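Local coordinates for protein aphrodisin (Mesocricetus auratus, PDB 1E5P) that acts as a secreted aphrodisiac pheromone that elicits copulatory behaviour in male hamsters and, as a lipocalin, probably carries small odorant molecules, at residues 6-12 with 32-38; 89-93 with 122-126. All coordinates share one frame; numbering follows the deposited sequence.

Contact 1: 6-12 with 32-38; sequences LQGKWYT and YFRHIDC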
ATOM      1  N   LEU A   6       5.506 -11.477  -4.751  1.00 35.70           N
ATOM      2  CA  LEU A   6       5.568 -10.188  -4.084  1.00 34.00           C
ATOM      3  C   LEU A   6       6.997  -9.715  -3.877  1.00 33.20           C
ATOM      4  O   LEU A   6       7.233  -8.500  -3.739  1.00 32.81           O
ATOM      5  CB  LEU A   6       4.836 -10.257  -2.745  1.00 35.31           C
ATOM      6  CG  LEU A   6       3.345 -10.546  -2.712  1.00 36.74           C
ATOM      7  CD1 LEU A   6       2.870 -10.698  -1.267  1.00 38.38           C
ATOM      8  CD2 LEU A   6       2.534  -9.488  -3.429  1.00 37.19           C
ATOM      9  N   GLN A   7       7.976 -10.593  -3.850  1.00 32.12           N
ATOM     10  CA  GLN A   7       9.375 -10.253  -3.613  1.00 31.91           C
ATOM     11  C   GLN A   7      10.044  -9.355  -4.636  1.00 31.23           C
ATOM     12  O   GLN A   7       9.919  -9.592  -5.845  1.00 32.51           O
ATOM     13  CB  GLN A   7      10.142 -11.594  -3.538  1.00 33.55           C
ATOM     14  CG  GLN A   7      11.648 -11.473  -3.501  1.00 33.62           C
ATOM     15  CD  GLN A   7      12.243 -11.391  -2.116  1.00 32.15           C
ATOM     16  OE1 GLN A   7      11.932 -12.199  -1.233  1.00 31.41           O
ATOM     17  NE2 GLN A   7      13.128 -10.413  -1.935  0.50 30.39           N
ATOM     18  N   GLY A   8      10.764  -8.309  -4.197  1.00 28.47           N
ATOM     19  CA  GLY A   8      11.498  -7.426  -5.066  1.00 25.08           C
ATOM     20  C   GLY A   8      11.364  -5.935  -4.767  1.00 23.29           C
ATOM     21  O   GLY A   8      10.789  -5.541  -3.761  1.00 21.45           O
ATOM     22  N   LYS A   9      11.960  -5.122  -5.624  1.00 23.13           N
ATOM     23  CA  LYS A   9      11.918  -3.661  -5.497  1.00 22.88           C
ATOM     24  C   LYS A   9      10.558  -3.170  -6.000  1.00 21.21           C
ATOM     25  O   LYS A   9      10.007  -3.638  -6.998  1.00 21.29           O
ATOM     26  CB  LYS A   9      13.021  -3.047  -6.346  1.00 27.23           C
ATOM     27  CG  LYS A   9      12.918  -1.551  -6.577  1.00 33.13           C
ATOM     28  CD  LYS A   9      14.037  -1.108  -7.519  0.70 36.81           C
ATOM     29  CE  LYS A   9      14.751   0.118  -6.978  1.00 39.82           C
ATOM     30  NZ  LYS A   9      15.899   0.492  -7.862  0.50 40.24           N
ATOM     31  N   TRP A  10       9.941  -2.268  -5.227  1.00 19.25           N
ATOM     32  CA  TRP A  10       8.637  -1.729  -5.593  1.00 18.81           C
ATOM     33  C   TRP A  10       8.537  -0.268  -5.098  1.00 19.25           C
ATOM     34  O   TRP A  10       9.204   0.079  -4.125  1.00 19.24           O
ATOM     35  CB  TRP A  10       7.490  -2.466  -4.889  1.00 20.03           C
ATOM     36  CG  TRP A  10       7.349  -3.901  -5.268  1.00 21.75           C
ATOM     37  CD1 TRP A  10       7.846  -4.980  -4.581  1.00 23.54           C
ATOM     38  CD2 TRP A  10       6.710  -4.422  -6.442  1.00 21.41           C
ATOM     39  NE1 TRP A  10       7.542  -6.139  -5.268  1.00 23.79           N
ATOM     40  CE2 TRP A  10       6.850  -5.822  -6.403  1.00 22.76           C
ATOM     41  CE3 TRP A  10       6.029  -3.825  -7.500  1.00 21.03           C
ATOM     42  CZ2 TRP A  10       6.320  -6.642  -7.403  1.00 23.58           C
ATOM     43  CZ3 TRP A  10       5.512  -4.645  -8.494  1.00 21.92           C
ATOM     44  CH2 TRP A  10       5.665  -6.031  -8.422  1.00 23.60           C
ATOM     45  N   TYR A  11       7.726   0.492  -5.813  1.00 19.76           N
ATOM     46  CA  TYR A  11       7.419   1.870  -5.456  1.00 19.70           C
ATOM     47  C   TYR A  11       5.901   2.020  -5.319  1.00 20.03           C
ATOM     48  O   TYR A  11       5.154   1.262  -5.909  1.00 19.82           O
ATOM     49  CB  TYR A  11       7.876   2.840  -6.565  1.00 22.18           C
ATOM     50  CG  TYR A  11       9.370   2.819  -6.797  1.00 26.20           C
ATOM     51  CD1 TYR A  11      10.220   3.501  -5.944  1.00 29.28           C
ATOM     52  CD2 TYR A  11       9.912   2.107  -7.858  1.00 27.58           C
ATOM     53  CE1 TYR A  11      11.591   3.488  -6.135  1.00 31.42           C
ATOM     54  CE2 TYR A  11      11.281   2.083  -8.067  1.00 29.87           C
ATOM     55  CZ  TYR A  11      12.107   2.777  -7.208  1.00 31.86           C
ATOM     56  OH  TYR A  11      13.469   2.771  -7.394  0.50 32.51           O
ATOM     57  N   THR A  12       5.448   2.978  -4.504  1.00 19.24           N
ATOM     58  CA  THR A  12       4.006   3.244  -4.446  1.00 18.59           C
ATOM     59  C   THR A  12       3.639   4.127  -5.648  1.00 19.01           C
ATOM     60  O   THR A  12       4.239   5.201  -5.833  1.00 19.24           O
ATOM     61  CB  THR A  12       3.610   3.999  -3.172  1.00 17.33           C
ATOM     62  OG1 THR A  12       4.045   3.267  -2.036  1.00 18.62           O
ATOM     63  CG2 THR A  12       2.080   4.127  -3.082  1.00 17.01           C
ATOM     64  N   TYR A  32       5.610   5.292   0.913  1.00 16.28           N
ATOM     65  CA  TYR A  32       6.349   5.127  -0.322  1.00 16.38           C
ATOM     66  C   TYR A  32       7.155   3.819  -0.263  1.00 16.10           C
ATOM     67  O   TYR A  32       8.191   3.750   0.399  1.00 15.76           O
ATOM     68  CB  TYR A  32       7.268   6.331  -0.525  1.00 16.67           C
ATOM     69  CG  TYR A  32       6.552   7.685  -0.450  1.00 15.89           C
ATOM     70  CD1 TYR A  32       6.378   8.373   0.729  1.00 16.95           C
ATOM     71  CD2 TYR A  32       6.021   8.204  -1.626  1.00 16.43           C
ATOM     72  CE1 TYR A  32       5.708   9.599   0.738  1.00 18.39           C
ATOM     73  CE2 TYR A  32       5.365   9.429  -1.633  1.00 18.11           C
ATOM     74  CZ  TYR A  32       5.205  10.099  -0.445  1.00 18.96           C
ATOM     75  OH  TYR A  32       4.539  11.316  -0.420  1.00 20.93           O
ATOM     76  N   PHE A  33       6.622   2.796  -0.956  1.00 16.44           N
ATOM     77  CA  PHE A  33       7.347   1.522  -0.952  1.00 16.73           C
ATOM     78  C   PHE A  33       8.785   1.657  -1.452  1.00 16.77           C
ATOM     79  O   PHE A  33       9.109   2.512  -2.270  1.00 16.49           O
ATOM     80  CB  PHE A  33       6.682   0.521  -1.925  1.00 18.16           C
ATOM     81  CG  PHE A  33       5.583  -0.341  -1.433  1.00 21.71           C
ATOM     82  CD1 PHE A  33       5.814  -1.403  -0.568  1.00 23.96           C
ATOM     83  CD2 PHE A  33       4.286  -0.149  -1.892  1.00 24.25           C
ATOM     84  CE1 PHE A  33       4.784  -2.217  -0.150  1.00 24.19           C
ATOM     85  CE2 PHE A  33       3.243  -0.963  -1.476  1.00 24.76           C
ATOM     86  CZ  PHE A  33       3.503  -1.985  -0.597  1.00 24.67           C
ATOM     87  N   ARG A  34       9.631   0.734  -0.966  1.00 16.82           N
ATOM     88  CA  ARG A  34      10.966   0.553  -1.513  1.00 17.05           C
ATOM     89  C   ARG A  34      11.218  -0.935  -1.811  1.00 18.39           C
ATOM     90  O   ARG A  34      11.849  -1.212  -2.844  1.00 19.68           O
ATOM     91  CB  ARG A  34      12.075   1.058  -0.581  1.00 18.09           C
ATOM     92  CG  ARG A  34      12.087   2.600  -0.450  1.00 19.44           C
ATOM     93  CD  ARG A  34      12.605   3.222  -1.730  1.00 20.84           C
ATOM     94  NE  ARG A  34      12.741   4.694  -1.740  1.00 20.10           N
ATOM     95  CZ  ARG A  34      11.730   5.479  -2.119  1.00 20.38           C
ATOM     96  NH1 ARG A  34      10.562   4.972  -2.487  1.00 20.28           N
ATOM     97  NH2 ARG A  34      11.905   6.802  -2.165  1.00 21.85           N
ATOM     98  N   HIS A  35      10.714  -1.857  -0.992  1.00 16.83           N
ATOM     99  CA  HIS A  35      11.078  -3.271  -1.271  1.00 18.19           C
ATOM    100  C   HIS A  35      10.186  -4.188  -0.469  1.00 17.94           C
ATOM    101  O   HIS A  35       9.642  -3.770   0.558  1.00 17.96           O
ATOM    102  CB  HIS A  35      12.527  -3.475  -0.750  1.00 21.32           C
ATOM    103  CG  HIS A  35      13.258  -4.572  -1.482  1.00 25.02           C
ATOM    104  ND1 HIS A  35      13.971  -4.315  -2.633  1.00 28.47           N
ATOM    105  CD2 HIS A  35      13.368  -5.890  -1.257  1.00 27.45           C
ATOM    106  CE1 HIS A  35      14.510  -5.438  -3.086  1.00 29.33           C
ATOM    107  NE2 HIS A  35      14.152  -6.418  -2.273  1.00 29.51           N
ATOM    108  N   ILE A  36      10.002  -5.422  -0.959  1.00 18.10           N
ATOM    109  CA  ILE A  36       9.269  -6.434  -0.226  1.00 18.04           C
ATOM    110  C   ILE A  36      10.183  -7.688  -0.237  1.00 18.55           C
ATOM    111  O   ILE A  36      10.700  -8.000  -1.300  1.00 20.35           O
ATOM    112  CB  ILE A  36       7.935  -6.799  -0.892  1.00 18.70           C
ATOM    113  CG1 ILE A  36       6.986  -5.586  -0.839  1.00 19.23           C
ATOM    114  CG2 ILE A  36       7.298  -8.002  -0.201  1.00 19.52           C
ATOM    115  CD1 ILE A  36       5.670  -5.826  -1.567  1.00 22.36           C
ATOM    116  N   ASP A  37      10.394  -8.244   0.938  1.00 18.98           N
ATOM    117  CA  ASP A  37      11.199  -9.495   1.022  1.00 20.12           C
ATOM    118  C   ASP A  37      10.263 -10.548   1.595  1.00 21.04           C
ATOM    119  O   ASP A  37       9.595 -10.277   2.597  1.00 22.11           O
ATOM    120  CB  ASP A  37      12.435  -9.287   1.895  1.00 25.12           C
ATOM    121  CG  ASP A  37      13.402  -8.339   1.204  1.00 28.55           C
ATOM    122  OD1 ASP A  37      14.107  -8.779   0.275  1.00 30.38           O
ATOM    123  OD2 ASP A  37      13.421  -7.155   1.570  1.00 33.55           O
ATOM    124  N   CYS A  38      10.232 -11.725   0.977  1.00 21.43           N
ATOM    125  CA  CYS A  38       9.363 -12.802   1.429  1.00 22.16           C
ATOM    126  C   CYS A  38      10.156 -13.896   2.148  1.00 23.43           C
ATOM    127  O   CYS A  38      11.284 -14.169   1.728  1.00 24.13           O
ATOM    128  CB  CYS A  38       8.734 -13.511   0.194  1.00 24.37           C
ATOM    129  SG  CYS A  38       7.384 -12.528  -0.512  0.70 24.97           S
TER
HETATM  130  O   HOH W   1      14.764  -8.674  -4.178  1.00 59.82           O
HETATM  131  O   HOH W   2       7.562   4.443  -3.327  1.00 27.19           O
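Gln7 reaches strand 32-38 because CG stands opposite the backbone N (chi1 171°) and the chain bends at the next bond. This lays its amide across the backbone between Asp37 and Cys38. Gln7 OE1 takes the N-H of Cys38 at 2.8 Å, almost straight (178°) but from above the amide carbonyl plane. Gln7 NE2 gives a more bent bond to Asp37 OD1, 2.9 Å away, met from above the carboxylate plane. In this conformer, one of two deposited, the two bonds orient the amide. A water also joins Gln7 NE2 to His35 NE2. Gly8 and Ile36 form an antiparallel hydrogen-bonded pair. Gly8 O lies over the centre of the His35 ring, 3.4 Å above its plane. Backbone angles as rare as those of Gly8 would jam any CB against the preceding carbonyl. Gly8 and Trp10 are the Gly-x-Trp signature of the first lipocalin strand.

On the inner side, Trp10 NE1 bonds to Leu6 O, which helps to hold the indole beside the CD1 end of Ile36. Trp10 CD1 meets Ile36 CD1 at 3.8 Å. At the far end Thr12 OG1 is placed beside its own backbone N (chi1 -56°) and accepts from Phe33 N at 2.8 Å; it also bonds to Phe31 O. Arg34 and His35 form a classic beta bulge opposite Thr48. Arg34 NH1 bonds to Phe33 O, and NH2 forms a salt bridge with Asp147. Side-chain groups thus take over backbone N-H groups at both ends of a short strand pairing; the Trp10 side is mainly apolar, with Lys114 in cation-pi contact.

Contact 2: 89-93 with 122-126; sequences SDKIF and ENEIL
Strand 91-93 and helix 122-126 run nearly parallel, 13° between their directions, with axes 10.8 Å apart, so side chains span most of the gap. Lys91 crosses the Glu122 side chain at about a right angle. Its CD and CE touch Glu122 OE1, and Lys91 NZ forms a salt bridge with Glu122 OE1 at 3.3 Å; its hydrogen bonds to both oxygens are weak. A water links Lys91 NZ to Glu122 OE1, which also accepts from Thr119 N. Asp90 reaches the same ammonium, in one of two conformers, at a doubtfully short separation. The carboxylates of Asp90 and Glu122 approach from opposite directions, with Asp90 OD2 and Glu122 OE2 3.3 Å apart, which the lysine charge probably offsets. A methionine in place of Lys91 would probably leave the two acidic groups close together without the positive charge that both contact.

Phe93 projects toward the helix. Ile125 CG2 sits over one face of its ring, 4.0 Å from the centroid and offset toward the rim, a CH-pi contact. Glu122 O comes to the ring edge, and Leu126 CB meets Phe93 CE2 at 4.2 Å. Packing of one helix against the outside of the beta-barrel is characteristic of the lipocalin fold.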
ATOM      1  N   SER A  89       3.641  -8.829 -13.279  1.00 35.34           N
ATOM      2  CA  SER A  89       5.090  -8.738 -13.046  1.00 34.93           C
ATOM      3  C   SER A  89       5.563  -7.346 -12.713  1.00 34.09           C
ATOM      4  O   SER A  89       6.619  -7.184 -12.076  0.50 34.16           O
ATOM      5  CB  SER A  89       5.881  -9.380 -14.182  1.00 36.54           C
ATOM      6  OG  SER A  89       6.269 -10.700 -13.772  0.50 37.76           O
ATOM      7  N   ASP A  90       4.828  -6.302 -13.114  1.00 32.47           N
ATOM      8  CA  ASP A  90       5.244  -4.947 -12.841  1.00 31.14           C
ATOM      9  C   ASP A  90       4.296  -4.220 -11.888  1.00 28.73           C
ATOM     10  O   ASP A  90       4.519  -3.028 -11.690  1.00 27.89           O
ATOM     11  CB  ASP A  90       5.291  -4.128 -14.148  1.00 32.85           C
ATOM     12  CG  ASP A  90       3.880  -3.937 -14.695  1.00 36.68           C
ATOM     13  OD1 ASP A  90       3.106  -4.910 -14.732  0.50 38.61           O
ATOM     14  OD2 ASP A  90       3.534  -2.809 -15.082  0.50 38.87           O
ATOM     15  N   LYS A  91       3.244  -4.869 -11.419  1.00 27.18           N
ATOM     16  CA  LYS A  91       2.331  -4.199 -10.493  1.00 26.63           C
ATOM     17  C   LYS A  91       1.685  -5.119  -9.491  1.00 24.76           C
ATOM     18  O   LYS A  91       1.459  -6.311  -9.710  1.00 25.24           O
ATOM     19  CB  LYS A  91       1.269  -3.371 -11.258  1.00 30.84           C
ATOM     20  CG  LYS A  91       1.752  -1.899 -11.227  1.00 35.32           C
ATOM     21  CD  LYS A  91       1.158  -1.071 -12.308  1.00 37.18           C
ATOM     22  CE  LYS A  91       2.165  -0.115 -12.914  1.00 36.62           C
ATOM     23  NZ  LYS A  91       2.945  -0.815 -13.982  1.00 34.96           N
ATOM     24  N   ILE A  92       1.431  -4.565  -8.280  1.00 22.22           N
ATOM     25  CA  ILE A  92       0.686  -5.299  -7.271  1.00 21.18           C
ATOM     26  C   ILE A  92      -0.473  -4.382  -6.812  1.00 20.47           C
ATOM     27  O   ILE A  92      -0.197  -3.230  -6.459  1.00 21.98           O
ATOM     28  CB  ILE A  92       1.478  -5.666  -5.999  1.00 22.80           C
ATOM     29  CG1 ILE A  92       2.816  -6.324  -6.289  1.00 25.13           C
ATOM     30  CG2 ILE A  92       0.617  -6.552  -5.086  1.00 23.12           C
ATOM     31  CD1 ILE A  92       3.754  -6.279  -5.071  1.00 26.85           C
ATOM     32  N   PHE A  93      -1.695  -4.866  -6.897  1.00 19.58           N
ATOM     33  CA  PHE A  93      -2.839  -4.092  -6.363  1.00 19.02           C
ATOM     34  C   PHE A  93      -3.180  -4.715  -5.011  1.00 19.31           C
ATOM     35  O   PHE A  93      -3.504  -5.925  -4.968  1.00 20.69           O
ATOM     36  CB  PHE A  93      -4.065  -4.253  -7.292  1.00 18.37           C
ATOM     37  CG  PHE A  93      -3.864  -3.613  -8.642  1.00 18.57           C
ATOM     38  CD1 PHE A  93      -3.044  -4.209  -9.585  1.00 19.93           C
ATOM     39  CD2 PHE A  93      -4.528  -2.437  -8.959  1.00 20.90           C
ATOM     40  CE1 PHE A  93      -2.863  -3.627 -10.836  1.00 21.82           C
ATOM     41  CE2 PHE A  93      -4.339  -1.856 -10.201  1.00 21.49           C
ATOM     42  CZ  PHE A  93      -3.516  -2.449 -11.129  1.00 21.09           C
ATOM     43  N   GLU A 122      -4.378  -0.502 -16.584  1.00 26.43           N
ATOM     44  CA  GLU A 122      -4.146  -0.578 -15.120  1.00 25.61           C
ATOM     45  C   GLU A 122      -5.050   0.372 -14.379  1.00 25.41           C
ATOM     46  O   GLU A 122      -5.576   0.061 -13.305  1.00 24.96           O
ATOM     47  CB  GLU A 122      -2.660  -0.320 -14.874  1.00 25.73           C
ATOM     48  CG  GLU A 122      -1.822  -1.529 -15.294  1.00 26.52           C
ATOM     49  CD  GLU A 122      -0.363  -1.223 -15.482  1.00 29.19           C
ATOM     50  OE1 GLU A 122       0.040  -0.034 -15.423  1.00 27.16           O
ATOM     51  OE2 GLU A 122       0.398  -2.195 -15.696  1.00 32.40           O
ATOM     52  N   ASN A 123      -5.260   1.589 -14.932  1.00 26.32           N
ATOM     53  CA  ASN A 123      -6.211   2.508 -14.300  1.00 25.94           C
ATOM     54  C   ASN A 123      -7.612   1.924 -14.300  1.00 25.92           C
ATOM     55  O   ASN A 123      -8.373   2.069 -13.338  1.00 25.77           O
ATOM     56  CB  ASN A 123      -6.212   3.875 -15.000  1.00 26.93           C
ATOM     57  CG  ASN A 123      -5.116   4.785 -14.488  0.50 27.01           C
ATOM     58  OD1 ASN A 123      -4.963   4.942 -13.272  0.50 26.71           O
ATOM     59  ND2 ASN A 123      -4.362   5.374 -15.407  0.50 28.17           N
ATOM     60  N   GLU A 124      -8.045   1.248 -15.375  1.00 25.66           N
ATOM     61  CA  GLU A 124      -9.370   0.635 -15.402  1.00 24.95           C
ATOM     62  C   GLU A 124      -9.486  -0.423 -14.311  1.00 23.61           C
ATOM     63  O   GLU A 124     -10.501  -0.497 -13.612  1.00 24.40           O
ATOM     64  CB  GLU A 124      -9.651   0.001 -16.779  1.00 26.77           C
ATOM     65  CG  GLU A 124     -10.953  -0.782 -16.845  1.00 28.70           C
ATOM     66  CD  GLU A 124     -12.179   0.098 -16.669  1.00 31.86           C
ATOM     67  OE1 GLU A 124     -12.070   1.325 -16.780  1.00 32.32           O
ATOM     68  OE2 GLU A 124     -13.271  -0.451 -16.407  1.00 35.79           O
ATOM     69  N   ILE A 125      -8.461  -1.255 -14.139  1.00 23.20           N
ATOM     70  CA  ILE A 125      -8.477  -2.271 -13.071  1.00 22.72           C
ATOM     71  C   ILE A 125      -8.619  -1.594 -11.704  1.00 21.75           C
ATOM     72  O   ILE A 125      -9.362  -2.039 -10.850  1.00 21.90           O
ATOM     73  CB  ILE A 125      -7.198  -3.126 -13.104  1.00 23.12           C
ATOM     74  CG1 ILE A 125      -7.228  -4.010 -14.365  1.00 22.94           C
ATOM     75  CG2 ILE A 125      -7.103  -3.989 -11.855  1.00 23.77           C
ATOM     76  CD1 ILE A 125      -5.975  -4.836 -14.586  1.00 24.36           C
ATOM     77  N   LEU A 126      -7.888  -0.513 -11.498  1.00 22.70           N
ATOM     78  CA  LEU A 126      -7.970   0.227 -10.234  1.00 22.69           C
ATOM     79  C   LEU A 126      -9.382   0.767  -9.992  1.00 23.11           C
ATOM     80  O   LEU A 126      -9.904   0.678  -8.881  1.00 22.76           O
ATOM     81  CB  LEU A 126      -6.977   1.388 -10.280  1.00 23.48           C
ATOM     82  CG  LEU A 126      -7.043   2.365  -9.082  1.00 24.56           C
ATOM     83  CD1 LEU A 126      -6.758   1.629  -7.787  1.00 26.22           C
ATOM     84  CD2 LEU A 126      -6.059   3.494  -9.343  1.00 25.96           C
TER
HETATM   85  O   HOH W   3       2.688   1.174 -15.705  1.00 40.92           O

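Overall arrangement
From the N terminus, contact 1 comes first: strand 8-17 pairs with strand 32-39 and closes a loop of 19 residues. The chain then runs through successive antiparallel strands to strand 91-99. Contact 2 closes a second loop of 28 residues, which contains strand 105-113, when helix 120-132 returns to strand 91-99. The two loops follow in series and neither nest nor cross. The contact centres are about 15 Å apart, yet the contacts touch: the Trp10 indole packs on Ile92, with Trp10 CE2 3.4 Å from Ile92 CD1. Strand 105-113 pairs with both 8-17 and 91-99. Contact 1 joins strands within the barrel; contact 2 fastens the helix to its outside.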